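Ddb_g0293866 (Dictyostelium discoideum, PDB 5LW6) probably binds ADP-ribose or poly-ADP-ribose through this macrodomain, one part of a longer protein thought to sense DNA damage. Local coordinates at residues A[64-69]-A[147-152]; A[74-79]-A[236-241]; A[128-131]-A[136-139]; A[154-157]-A[163-166]; A[178-183]-A[189-194]. All blocks are in the same frame, centred on the assembly; numbering follows the deposited sequence.

Contact 1. Residues A[64-69]-A[147-152]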
# COMPACT_ATOMS: atom_id res chain seq x y z
N SER A 64 -9.75 2.22 6.96
CA SER A 64 -10.10 2.52 8.40
C SER A 64 -10.45 3.97 8.55
O SER A 64 -11.63 4.38 8.32
CB SER A 64 -9.03 2.01 9.34
OG SER A 64 -7.78 2.10 8.68
N THR A 65 -9.44 4.80 8.78
CA THR A 65 -9.68 6.23 8.90
C THR A 65 -10.44 6.85 7.73
O THR A 65 -11.30 7.71 7.95
CB THR A 65 -8.31 6.94 9.10
OG1 THR A 65 -7.72 6.46 10.31
CG2 THR A 65 -8.43 8.41 9.17
N PHE A 66 -10.08 6.47 6.47
CA PHE A 66 -10.77 7.00 5.26
C PHE A 66 -12.21 6.57 5.07
O PHE A 66 -12.97 7.11 4.22
CB PHE A 66 -9.94 6.69 4.01
CG PHE A 66 -8.75 7.62 3.84
CD1 PHE A 66 -8.34 8.46 4.85
CD2 PHE A 66 -8.00 7.59 2.68
CE1 PHE A 66 -7.22 9.28 4.71
CE2 PHE A 66 -6.85 8.38 2.53
CZ PHE A 66 -6.45 9.24 3.55
N GLY A 67 -12.60 5.54 5.79
CA GLY A 67 -13.97 5.20 5.81
C GLY A 67 -14.58 4.62 4.56
O GLY A 67 -15.79 4.67 4.39
N PHE A 68 -13.79 3.95 3.73
CA PHE A 68 -14.34 3.42 2.51
C PHE A 68 -15.23 2.25 2.89
O PHE A 68 -14.93 1.52 3.82
CB PHE A 68 -13.25 2.91 1.58
CG PHE A 68 -13.64 2.88 0.15
CD1 PHE A 68 -14.33 1.82 -0.35
CD2 PHE A 68 -13.32 3.93 -0.73
CE1 PHE A 68 -14.71 1.82 -1.69
CE2 PHE A 68 -13.64 3.88 -2.07
CZ PHE A 68 -14.34 2.83 -2.56
N ASN A 69 -16.34 2.11 2.20
CA ASN A 69 -17.26 1.00 2.43
C ASN A 69 -16.53 -0.33 2.39
O ASN A 69 -15.84 -0.65 1.42
CB ASN A 69 -18.38 1.05 1.40
CG ASN A 69 -19.30 -0.13 1.48
OD1 ASN A 69 -19.02 -1.16 0.94
ND2 ASN A 69 -20.40 0.02 2.17
N ALA A 147 4.17 0.23 2.08
CA ALA A 147 3.19 1.22 1.60
C ALA A 147 2.44 1.79 2.78
O ALA A 147 2.05 1.04 3.73
CB ALA A 147 2.22 0.60 0.66
N THR A 148 2.18 3.09 2.69
CA THR A 148 1.41 3.83 3.68
C THR A 148 0.41 4.76 2.99
O THR A 148 0.73 5.37 1.99
CB THR A 148 2.37 4.63 4.62
OG1 THR A 148 1.65 5.23 5.70
CG2 THR A 148 3.16 5.67 3.91
N GLU A 149 -0.76 4.95 3.59
CA GLU A 149 -1.75 5.89 3.01
C GLU A 149 -1.27 7.32 3.27
O GLU A 149 -0.65 7.60 4.30
CB GLU A 149 -3.07 5.71 3.64
CG GLU A 149 -3.65 4.34 3.29
CD GLU A 149 -5.10 4.10 3.74
OE1 GLU A 149 -5.82 5.05 4.24
OE2 GLU A 149 -5.50 2.93 3.70
N SER A 150 -1.50 8.17 2.31
CA SER A 150 -1.13 9.57 2.40
C SER A 150 -2.23 10.44 1.78
O SER A 150 -3.35 9.98 1.48
CB SER A 150 0.23 9.76 1.71
OG SER A 150 0.73 11.08 1.88
N THR A 151 -1.94 11.71 1.61
CA THR A 151 -2.91 12.63 1.00
C THR A 151 -2.16 13.40 -0.06
O THR A 151 -0.94 13.22 -0.26
CB THR A 151 -3.48 13.64 2.05
OG1 THR A 151 -2.47 14.61 2.37
CG2 THR A 151 -3.98 12.98 3.33
N TRP A 152 -2.87 14.31 -0.74
CA TRP A 152 -2.27 15.02 -1.84
C TRP A 152 -0.97 15.73 -1.42
O TRP A 152 -0.03 15.93 -2.26
CB TRP A 152 -3.29 16.00 -2.52
CG TRP A 152 -3.58 17.18 -1.74
CD1 TRP A 152 -4.50 17.30 -0.77
CD2 TRP A 152 -2.88 18.44 -1.80
NE1 TRP A 152 -4.41 18.57 -0.20
CE2 TRP A 152 -3.44 19.27 -0.85
CE3 TRP A 152 -1.83 18.93 -2.57
CZ2 TRP A 152 -2.99 20.59 -0.64
CZ3 TRP A 152 -1.39 20.23 -2.36
CH2 TRP A 152 -2.00 21.04 -1.41
O HOH W 1 -7.78 4.66 5.78
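Phe66 and Glu149 carry the meeting of loop 64-69 with the end of strand 145-149, and the approach begins at Ser64. A type I turn starts there, closed by Gly67 N on Ser64 O, and Ser64 N makes a weak bond to a water held by Glu149 OE1. Phe66 grips the same water more firmly, its N donating over 3.0 Å, and this water is the polar bridge between the segments. The Phe66 side chain meets Glu149 directly as well. With CG anti to its own carbonyl carbon (chi1 -77°), the ring takes Glu149 OE1 over one face, displaced toward the rim and 3.7 Å from Phe66 CD2, with ring and carboxylate planes 47° apart. At the ring's edge, Ser150 O lies 3.8 Å from Phe66 CZ. Glu149 OE2, meanwhile, accepts from Ser62 N, so the carboxylate ties strand to loop at both oxygens. In macrodomains such loops commonly border the ADP-ribose pocket. Gly67 closes the turn with a positive phi, and Phe68 points its ring at Ala237 and Leu241. Here two loops leaving the C-terminal ends of adjacent parallel strands, 55-59 and 145-149, are joined, just before Asn69 caps helix 70-87.

Contact 2. Residues A[74-79]-A[236-241]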
# COMPACT_ATOMS: atom_id res chain seq x y z
N THR A 74 -13.38 -4.63 0.07
CA THR A 74 -12.97 -6.03 0.09
C THR A 74 -13.01 -6.62 -1.29
O THR A 74 -12.08 -7.30 -1.71
CB THR A 74 -13.88 -6.84 1.04
OG1 THR A 74 -13.75 -6.29 2.36
CG2 THR A 74 -13.54 -8.35 0.99
N GLU A 75 -14.09 -6.37 -2.03
CA GLU A 75 -14.22 -6.95 -3.37
C GLU A 75 -13.12 -6.39 -4.29
O GLU A 75 -12.48 -7.12 -5.08
CB GLU A 75 -15.63 -6.64 -3.92
CG GLU A 75 -15.72 -6.06 -5.32
CD GLU A 75 -17.07 -5.42 -5.52
OE1 GLU A 75 -18.10 -6.02 -5.03
OE2 GLU A 75 -17.10 -4.33 -6.15
N ILE A 76 -12.89 -5.08 -4.21
CA ILE A 76 -11.90 -4.44 -5.07
C ILE A 76 -10.49 -4.95 -4.73
O ILE A 76 -9.77 -5.35 -5.61
CB ILE A 76 -11.98 -2.93 -4.96
CG1 ILE A 76 -13.21 -2.42 -5.66
CG2 ILE A 76 -10.74 -2.23 -5.56
CD1 ILE A 76 -13.60 -1.05 -5.21
N SER A 77 -10.14 -4.95 -3.45
CA SER A 77 -8.88 -5.39 -2.97
C SER A 77 -8.64 -6.84 -3.42
O SER A 77 -7.59 -7.19 -3.99
CB SER A 77 -8.92 -5.39 -1.38
OG SER A 77 -7.70 -5.80 -0.91
N ALA A 78 -9.58 -7.72 -3.10
CA ALA A 78 -9.40 -9.16 -3.38
C ALA A 78 -9.24 -9.40 -4.87
O ALA A 78 -8.41 -10.18 -5.32
CB ALA A 78 -10.57 -10.00 -2.89
N ASN A 79 -10.10 -8.74 -5.65
CA ASN A 79 -10.05 -8.91 -7.06
C ASN A 79 -8.71 -8.38 -7.66
O ASN A 79 -8.13 -9.00 -8.55
CB ASN A 79 -11.31 -8.31 -7.74
CG ASN A 79 -12.53 -9.29 -7.70
OD1 ASN A 79 -13.68 -8.85 -7.84
ND2 ASN A 79 -12.31 -10.60 -7.50
N LEU A 236 -17.02 8.03 -8.82
CA LEU A 236 -15.62 7.90 -9.01
C LEU A 236 -14.89 7.11 -7.93
O LEU A 236 -13.75 6.80 -8.14
CB LEU A 236 -14.95 9.25 -9.11
CG LEU A 236 -15.23 10.15 -10.31
CD1 LEU A 236 -16.72 10.18 -10.62
CD2 LEU A 236 -14.66 11.57 -10.01
N ALA A 237 -15.53 6.87 -6.79
CA ALA A 237 -14.91 6.25 -5.61
C ALA A 237 -14.41 4.85 -5.92
O ALA A 237 -13.23 4.55 -5.75
CB ALA A 237 -15.87 6.22 -4.43
N LYS A 238 -15.27 3.99 -6.42
CA LYS A 238 -14.79 2.61 -6.73
C LYS A 238 -13.72 2.47 -7.83
O LYS A 238 -12.69 1.77 -7.63
CB LYS A 238 -15.99 1.67 -6.93
CG LYS A 238 -16.87 1.51 -5.67
CD LYS A 238 -17.82 0.32 -5.81
CE LYS A 238 -19.28 0.62 -5.57
NZ LYS A 238 -20.15 -0.36 -6.29
N PRO A 239 -13.88 3.17 -8.96
CA PRO A 239 -12.86 3.21 -9.95
C PRO A 239 -11.51 3.75 -9.47
O PRO A 239 -10.48 3.24 -9.84
CB PRO A 239 -13.45 4.13 -11.01
CG PRO A 239 -14.89 3.98 -10.86
CD PRO A 239 -15.14 3.81 -9.44
N LEU A 240 -11.54 4.80 -8.67
CA LEU A 240 -10.29 5.33 -8.14
C LEU A 240 -9.65 4.42 -7.08
O LEU A 240 -8.44 4.36 -7.03
CB LEU A 240 -10.47 6.72 -7.62
CG LEU A 240 -10.47 7.81 -8.73
CD1 LEU A 240 -10.91 9.09 -8.07
CD2 LEU A 240 -9.15 7.99 -9.45
N LEU A 241 -10.43 3.70 -6.29
CA LEU A 241 -9.76 2.77 -5.34
C LEU A 241 -9.08 1.64 -6.14
O LEU A 241 -7.96 1.21 -5.85
CB LEU A 241 -10.74 2.22 -4.35
CG LEU A 241 -10.16 1.27 -3.31
CD1 LEU A 241 -9.17 2.00 -2.45
CD2 LEU A 241 -11.31 0.72 -2.50
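The 2.9 Å bond from Asn79 N to Glu75 O belongs to the helical turn that carries Ile76 toward Lys238 and Leu241. A matching bond, Leu241 N to Ala237 O, holds the turn on the other side, and between these two frameworks the contact itself is apolar. Ile76 supplies nearly all of it through one methyl group. Its CG1 branch is anti to the carbonyl carbon (chi1 -73°) and chi2 is close to extended, which pushes CD1 outward from helix 70-87 into the groove between Lys238 and Leu241, residues three apart on the facing helix. There CD1 lies 4.0 Å from Leu241 CD2, the two side chains meeting at a slant, and 3.8 Å from Lys238 O, an apolar touch on a helix carbonyl. In the alpha/beta/alpha layering of a macrodomain this pairs the helix that follows the first strand, 55-59, with the C-terminal helix 237-253, two elements about 150 residues apart in sequence. Their nearest alpha carbons here, those of Ile76 and Leu241, are 7.5 Å apart. Lys238 borders the contact on its exposed side with the aliphatic start of its chain: CB is 4.0 Å from Ile76 CD1, and CG is only slightly farther. The chain then bends at chi3, leaving NZ 5.0 Å from Glu75 OE2, too long for a salt bridge, although the opposite charges may attract weakly. Farther along helix 237-253, Leu242 and Tyr245 also touch Ile76, while Leu241 rests on Ile61.

Contact 3. Residues A[128-131]-A[136-139]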
# COMPACT_ATOMS: atom_id res chain seq x y z
N ILE A 128 -2.25 -9.73 7.68
CA ILE A 128 -1.61 -9.59 8.98
C ILE A 128 -2.44 -8.59 9.77
O ILE A 128 -2.69 -7.48 9.27
CB ILE A 128 -0.23 -8.92 8.84
CG1 ILE A 128 0.63 -9.73 7.87
CG2 ILE A 128 0.48 -8.68 10.18
CD1 ILE A 128 0.75 -11.18 8.23
N LYS A 129 -2.88 -8.99 10.95
CA LYS A 129 -3.68 -8.13 11.83
C LYS A 129 -2.76 -7.22 12.60
O LYS A 129 -1.76 -7.71 13.14
CB LYS A 129 -4.46 -9.03 12.81
CG LYS A 129 -5.40 -8.26 13.74
CD LYS A 129 -6.28 -9.17 14.60
CE LYS A 129 -5.50 -9.94 15.64
NZ LYS A 129 -6.45 -10.84 16.36
N ILE A 130 -3.00 -5.91 12.58
CA ILE A 130 -2.24 -4.97 13.37
C ILE A 130 -3.21 -4.23 14.29
O ILE A 130 -4.40 -4.10 13.97
CB ILE A 130 -1.41 -4.01 12.46
CG1 ILE A 130 -2.30 -3.17 11.53
CG2 ILE A 130 -0.39 -4.85 11.67
CD1 ILE A 130 -1.67 -1.91 10.98
N GLU A 131 -2.73 -3.75 15.44
CA GLU A 131 -3.63 -3.14 16.38
C GLU A 131 -4.25 -1.85 15.86
O GLU A 131 -5.45 -1.65 15.99
CB GLU A 131 -2.89 -2.92 17.71
CG GLU A 131 -3.68 -2.12 18.72
CD GLU A 131 -4.77 -2.94 19.38
OE1 GLU A 131 -4.68 -4.20 19.36
OE2 GLU A 131 -5.70 -2.30 19.95
N LEU A 136 3.74 -0.72 16.31
CA LEU A 136 5.09 -1.07 15.92
C LEU A 136 5.24 -2.39 15.24
O LEU A 136 6.24 -2.63 14.51
CB LEU A 136 6.08 -0.98 17.11
CG LEU A 136 6.51 0.46 17.44
CD1 LEU A 136 7.35 0.46 18.71
CD2 LEU A 136 7.35 1.07 16.32
N GLU A 137 4.28 -3.29 15.47
CA GLU A 137 4.34 -4.65 14.89
C GLU A 137 4.30 -4.65 13.38
O GLU A 137 4.65 -5.60 12.75
CB GLU A 137 3.15 -5.47 15.43
CG GLU A 137 1.81 -4.80 15.02
CD GLU A 137 0.53 -5.47 15.50
OE1 GLU A 137 0.32 -6.70 15.14
OE2 GLU A 137 -0.28 -4.76 16.17
N GLN A 138 3.91 -3.56 12.76
CA GLN A 138 3.80 -3.51 11.31
C GLN A 138 5.08 -3.39 10.51
O GLN A 138 5.09 -3.62 9.32
CB GLN A 138 2.89 -2.35 10.95
CG GLN A 138 3.48 -0.99 10.91
CD GLN A 138 2.35 0.06 10.75
OE1 GLN A 138 1.87 0.30 9.64
NE2 GLN A 138 1.90 0.61 11.87
N PHE A 139 6.18 -3.08 11.16
CA PHE A 139 7.37 -2.67 10.44
C PHE A 139 8.39 -3.79 10.16
O PHE A 139 9.17 -3.66 9.22
CB PHE A 139 8.01 -1.54 11.22
CG PHE A 139 7.14 -0.33 11.26
CD1 PHE A 139 6.80 0.35 10.12
CD2 PHE A 139 6.63 0.10 12.44
CE1 PHE A 139 5.97 1.43 10.19
CE2 PHE A 139 5.74 1.14 12.52
CZ PHE A 139 5.42 1.81 11.36
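Glu137 meets the end of strand 125-130 in a side-chain to main-chain contact, made where the chain turns back after this outermost strand, one of two in the sheet, into a short 3-10 segment. One bond defines it: Glu131 N donates to Glu137 OE2 over 2.7 Å with an N-H...O angle of 151°, coming from above the carboxylate plane, 46° out of it. The carboxylate reaches that N-H because Glu137 CG takes the position between its backbone N and carbonyl carbon (chi1 61°), beyond which the chain runs extended across the turn. Glu137 OE1 comes within 3.1 Å of Lys129 O; both are acceptors and do not bond, so this approach is probably unfavourable. Van der Waals contact accompanies the bond: Ile130 CB lies 3.9 Å from the carboxylate carbon, Glu137 CD, and Ile130 CG2 rests against Glu137 CG and, at 4.2 Å, Gln138 CB. Gln138 turns its amide to the connecting turn, where NE2 donates to Ser133 O and Ser135 O, while the Glu131 carboxylate forms a salt bridge with Lys102. On the sheet side, Ile130 pairs through its backbone with Val100 and Lys102, next to strand 95-101; beyond the 3-10 segment, Phe139 packs against Phe146 of strand 145-149 and against helix 161-167 at Gln162 and Leu163.

Contact 4. Residues A[154-157]-A[163-166]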
# COMPACT_ATOMS: atom_id res chain seq x y z
N LEU A 154 1.43 14.79 0.50
CA LEU A 154 2.56 13.94 0.55
C LEU A 154 3.43 14.21 1.80
O LEU A 154 4.65 14.26 1.73
CB LEU A 154 3.37 14.02 -0.74
CG LEU A 154 2.71 13.47 -2.01
CD1 LEU A 154 3.74 13.50 -3.11
CD2 LEU A 154 2.00 12.09 -1.85
N LYS A 155 2.73 14.41 2.90
CA LYS A 155 3.33 14.78 4.20
C LYS A 155 2.85 13.82 5.28
O LYS A 155 1.82 13.11 5.17
CB LYS A 155 2.91 16.19 4.58
CG LYS A 155 3.64 17.21 3.73
CD LYS A 155 3.33 18.62 4.11
CE LYS A 155 3.92 19.58 3.07
NZ LYS A 155 3.19 19.50 1.76
N LYS A 156 3.53 13.90 6.38
CA LYS A 156 3.08 13.15 7.58
C LYS A 156 1.64 13.33 7.92
O LYS A 156 1.11 14.47 7.89
CB LYS A 156 3.93 13.59 8.74
CG LYS A 156 3.57 12.84 10.00
CD LYS A 156 4.49 13.30 11.12
CE LYS A 156 3.77 14.28 12.00
NZ LYS A 156 4.82 15.14 12.63
N THR A 157 0.94 12.23 8.20
CA THR A 157 -0.42 12.34 8.71
C THR A 157 -0.46 11.79 10.12
O THR A 157 0.49 11.10 10.50
CB THR A 157 -1.45 11.54 7.86
OG1 THR A 157 -1.43 10.18 8.24
CG2 THR A 157 -1.18 11.61 6.40
N LEU A 163 5.64 5.82 11.49
CA LEU A 163 6.51 5.66 10.34
C LEU A 163 7.42 6.86 10.10
O LEU A 163 8.61 6.69 9.95
CB LEU A 163 5.68 5.32 9.11
CG LEU A 163 6.43 5.25 7.80
CD1 LEU A 163 7.31 3.99 7.68
CD2 LEU A 163 5.44 5.36 6.65
N TYR A 164 6.84 8.05 10.08
CA TYR A 164 7.58 9.28 9.79
C TYR A 164 8.61 9.56 10.88
O TYR A 164 9.71 9.93 10.53
CB TYR A 164 6.62 10.46 9.62
CG TYR A 164 6.13 10.59 8.19
CD1 TYR A 164 5.25 9.68 7.61
CD2 TYR A 164 6.63 11.58 7.34
CE1 TYR A 164 4.87 9.81 6.30
CE2 TYR A 164 6.25 11.69 6.04
CZ TYR A 164 5.38 10.80 5.49
OH TYR A 164 5.03 10.86 4.15
N GLU A 165 8.30 9.26 12.15
CA GLU A 165 9.31 9.43 13.20
C GLU A 165 10.52 8.53 13.01
O GLU A 165 11.65 8.94 13.21
CB GLU A 165 8.64 9.23 14.52
CG GLU A 165 7.89 10.51 14.72
CD GLU A 165 6.93 10.59 15.86
OE1 GLU A 165 6.15 11.56 15.80
OE2 GLU A 165 6.93 9.76 16.81
N MSE A 166 10.27 7.36 12.46
CA MSE A 166 11.27 6.42 12.19
C MSE A 166 12.14 6.79 11.00
O MSE A 166 13.23 6.39 10.95
CB MSE A 166 10.61 5.04 11.99
CG MSE A 166 9.94 4.58 13.27
SE MSE A 166 8.78 3.00 12.82
CE MSE A 166 10.24 1.68 12.83
O HOH W 2 6.58 12.65 2.80
O HOH W 3 2.21 10.61 4.17
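Lys156 and Tyr164 bring the two backbones closest, with alpha carbons 6.3 Å apart, where the loop 154-157 passes over helix 161-167. The loop has no regular structure: Leu154 has left-handed helical angles (phi 63°), and the residues after it extend, laying the backbone of Lys156 flat across an aromatic ring. That ring belongs to Tyr164. Lys156 CA stands 3.7 Å from its centroid and just 6° off the ring normal, a CH-pi contact centred on the face. Lys156 N is over the same face, 3.5 Å from Tyr164 CE2, but its hydrogen bond goes elsewhere, to Glu173 OE2 of helix 169-179. Loop 154-157 lies in the macrodomain's connection from strand 145-149 to helix 161-167, and the Tyr164 ring lies between loop and helix. Lys156 continues along it: CB lies 3.6 Å from Tyr164 CD2, and with CG anti to the backbone N (chi1 -179°), CG and CD continue over Tyr164 CG and CB before the chain bends at chi3. Lys156 NZ finishes 5.0 Å from Glu165 OE1, which is not a salt bridge; that carboxylate is paired with Lys161. At the far end of the ring, two waters hold the phenol. One, in the ring plane, joins Tyr164 OH to Leu154 O, with 2.7 Å on each side. The second joins it to Lys155 O. Phe172 of helix 169-179 meets the ring of Tyr164 edge-to-face.

Contact 5. Residues A[178-183]-A[189-194]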
# COMPACT_ATOMS: atom_id res chain seq x y z
N ASN A 178 11.31 16.86 -3.18
CA ASN A 178 12.28 16.86 -4.26
C ASN A 178 11.95 15.92 -5.35
O ASN A 178 12.07 16.24 -6.53
CB ASN A 178 13.69 16.63 -3.74
CG ASN A 178 14.26 17.88 -3.14
OD1 ASN A 178 13.88 19.01 -3.52
ND2 ASN A 178 15.18 17.71 -2.21
N LEU A 179 11.38 14.79 -4.99
CA LEU A 179 11.03 13.87 -6.02
C LEU A 179 9.69 14.20 -6.74
O LEU A 179 9.52 13.82 -7.91
CB LEU A 179 10.98 12.43 -5.42
CG LEU A 179 12.29 11.72 -5.10
CD1 LEU A 179 11.91 10.41 -4.39
CD2 LEU A 179 13.15 11.44 -6.33
N TYR A 180 8.74 14.77 -6.01
CA TYR A 180 7.38 14.99 -6.45
C TYR A 180 6.98 16.39 -6.14
O TYR A 180 6.18 16.66 -5.23
CB TYR A 180 6.44 14.00 -5.74
CG TYR A 180 6.88 12.58 -5.97
CD1 TYR A 180 6.85 12.00 -7.25
CD2 TYR A 180 7.32 11.81 -4.91
CE1 TYR A 180 7.24 10.66 -7.47
CE2 TYR A 180 7.73 10.45 -5.12
CZ TYR A 180 7.72 9.92 -6.40
OH TYR A 180 8.13 8.62 -6.66
N PRO A 181 7.58 17.34 -6.87
CA PRO A 181 7.42 18.71 -6.48
C PRO A 181 6.00 19.22 -6.67
O PRO A 181 5.62 20.21 -6.06
CB PRO A 181 8.43 19.46 -7.40
CG PRO A 181 8.80 18.51 -8.46
CD PRO A 181 8.63 17.14 -7.88
N ASN A 182 5.24 18.58 -7.54
CA ASN A 182 3.87 18.96 -7.85
C ASN A 182 2.84 18.17 -7.01
O ASN A 182 1.67 18.24 -7.24
CB ASN A 182 3.61 18.76 -9.36
CG ASN A 182 4.48 19.65 -10.19
OD1 ASN A 182 4.77 20.75 -9.78
ND2 ASN A 182 5.05 19.11 -11.27
N CYS A 183 3.34 17.44 -6.03
CA CYS A 183 2.51 16.82 -5.02
C CYS A 183 1.77 15.64 -5.63
O CYS A 183 2.16 15.18 -6.65
CB CYS A 183 1.58 17.85 -4.41
SG CYS A 183 2.43 19.22 -3.54
N VAL A 189 0.27 6.23 -6.61
CA VAL A 189 1.28 6.03 -5.56
C VAL A 189 2.60 6.71 -5.86
O VAL A 189 2.92 7.00 -7.03
CB VAL A 189 1.46 4.53 -5.22
CG1 VAL A 189 0.08 3.85 -5.06
CG2 VAL A 189 2.28 3.84 -6.27
N TYR A 190 3.41 6.92 -4.83
CA TYR A 190 4.60 7.72 -4.86
C TYR A 190 5.72 6.99 -4.11
O TYR A 190 5.76 7.10 -2.89
CB TYR A 190 4.31 9.11 -4.29
CG TYR A 190 3.31 9.80 -5.15
CD1 TYR A 190 3.67 10.57 -6.25
CD2 TYR A 190 1.98 9.66 -4.91
CE1 TYR A 190 2.71 11.15 -7.07
CE2 TYR A 190 1.04 10.16 -5.77
CZ TYR A 190 1.40 10.95 -6.82
OH TYR A 190 0.40 11.45 -7.64
N PRO A 191 6.55 6.24 -4.83
CA PRO A 191 7.64 5.49 -4.17
C PRO A 191 8.82 6.40 -3.86
O PRO A 191 9.19 7.24 -4.68
CB PRO A 191 8.00 4.41 -5.15
CG PRO A 191 7.22 4.68 -6.41
CD PRO A 191 6.26 5.78 -6.21
N ILE A 192 9.42 6.20 -2.70
CA ILE A 192 10.60 6.90 -2.30
C ILE A 192 11.59 5.86 -1.81
O ILE A 192 11.33 5.19 -0.86
CB ILE A 192 10.30 7.90 -1.17
CG1 ILE A 192 9.33 8.98 -1.67
CG2 ILE A 192 11.53 8.61 -0.59
CD1 ILE A 192 8.12 9.00 -0.85
N SER A 193 12.73 5.75 -2.46
CA SER A 193 13.76 4.82 -2.04
C SER A 193 14.48 5.32 -0.78
O SER A 193 14.85 6.48 -0.68
CB SER A 193 14.77 4.62 -3.15
OG SER A 193 15.90 3.88 -2.69
N LEU A 194 14.60 4.47 0.23
CA LEU A 194 15.45 4.72 1.39
C LEU A 194 16.93 4.44 1.04
O LEU A 194 17.82 4.84 1.75
CB LEU A 194 15.04 3.87 2.58
CG LEU A 194 13.57 3.90 2.94
CD1 LEU A 194 13.25 3.17 4.21
CD2 LEU A 194 13.09 5.32 3.02
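Tyr180 and Tyr190 lead the packing of the end of helix 169-179 against strand 189-193, an outermost strand of the macrodomain's mixed sheet that runs antiparallel to 213-217. The aromatic pair is T-shaped: the edge of Tyr190 points at the face of Tyr180, with centroids 5.0 Å apart and planes at 81°. Tyr190 CD1 stands over the centre of the Tyr180 ring, and Tyr190 CB adds a CH-pi contact on that face, 4.1 Å from the centroid. Leu179 CB lies over the opposite face, so the ring is sandwiched. Apolar contacts continue along the strand, where Leu179 CD1 meets Ile192 CG1 at 4.0 Å and Ile192 CG1 also lies at the edge of the Tyr180 ring. The polar part is a single bond made by the first residue past the helix. With CG anti to its carbonyl carbon, Tyr180 points its ring toward the strand, where the hydroxyl reaches the backbone. Tyr190's own hydroxyl instead bonds with Lys185 N. Tyr180 OH donates to Pro191 O over 2.6 Å, at a C=O...O angle of 137°, the oxygen tilted 17° from the carbonyl plane.

Contacts 1 and 2 join on one flank, where Phe68 CE1 lies 3.7 Å from Leu241 CD2. On the other flank, contact 4 links three neighbours: Phe139 CE2 of contact 3 lies 3.6 Å from the selenium of the selenomethionine Met166, an engineered label; Leu154 CD1 is 3.8 Å from Tyr180 CB of contact 5; and Thr148 CG2 of contact 1 meets Leu163 CD2. Contacts 2 and 4, with centres about 25 Å apart, lie on opposite sides of the chain's centre. Contact 1, at the C-terminal ends of adjacent parallel strands, is the most plausibly placed near an ADP-ribose pocket, as in other macrodomains; its Trp152 O touches Cys183 CB of contact 5 at 3.3 Å.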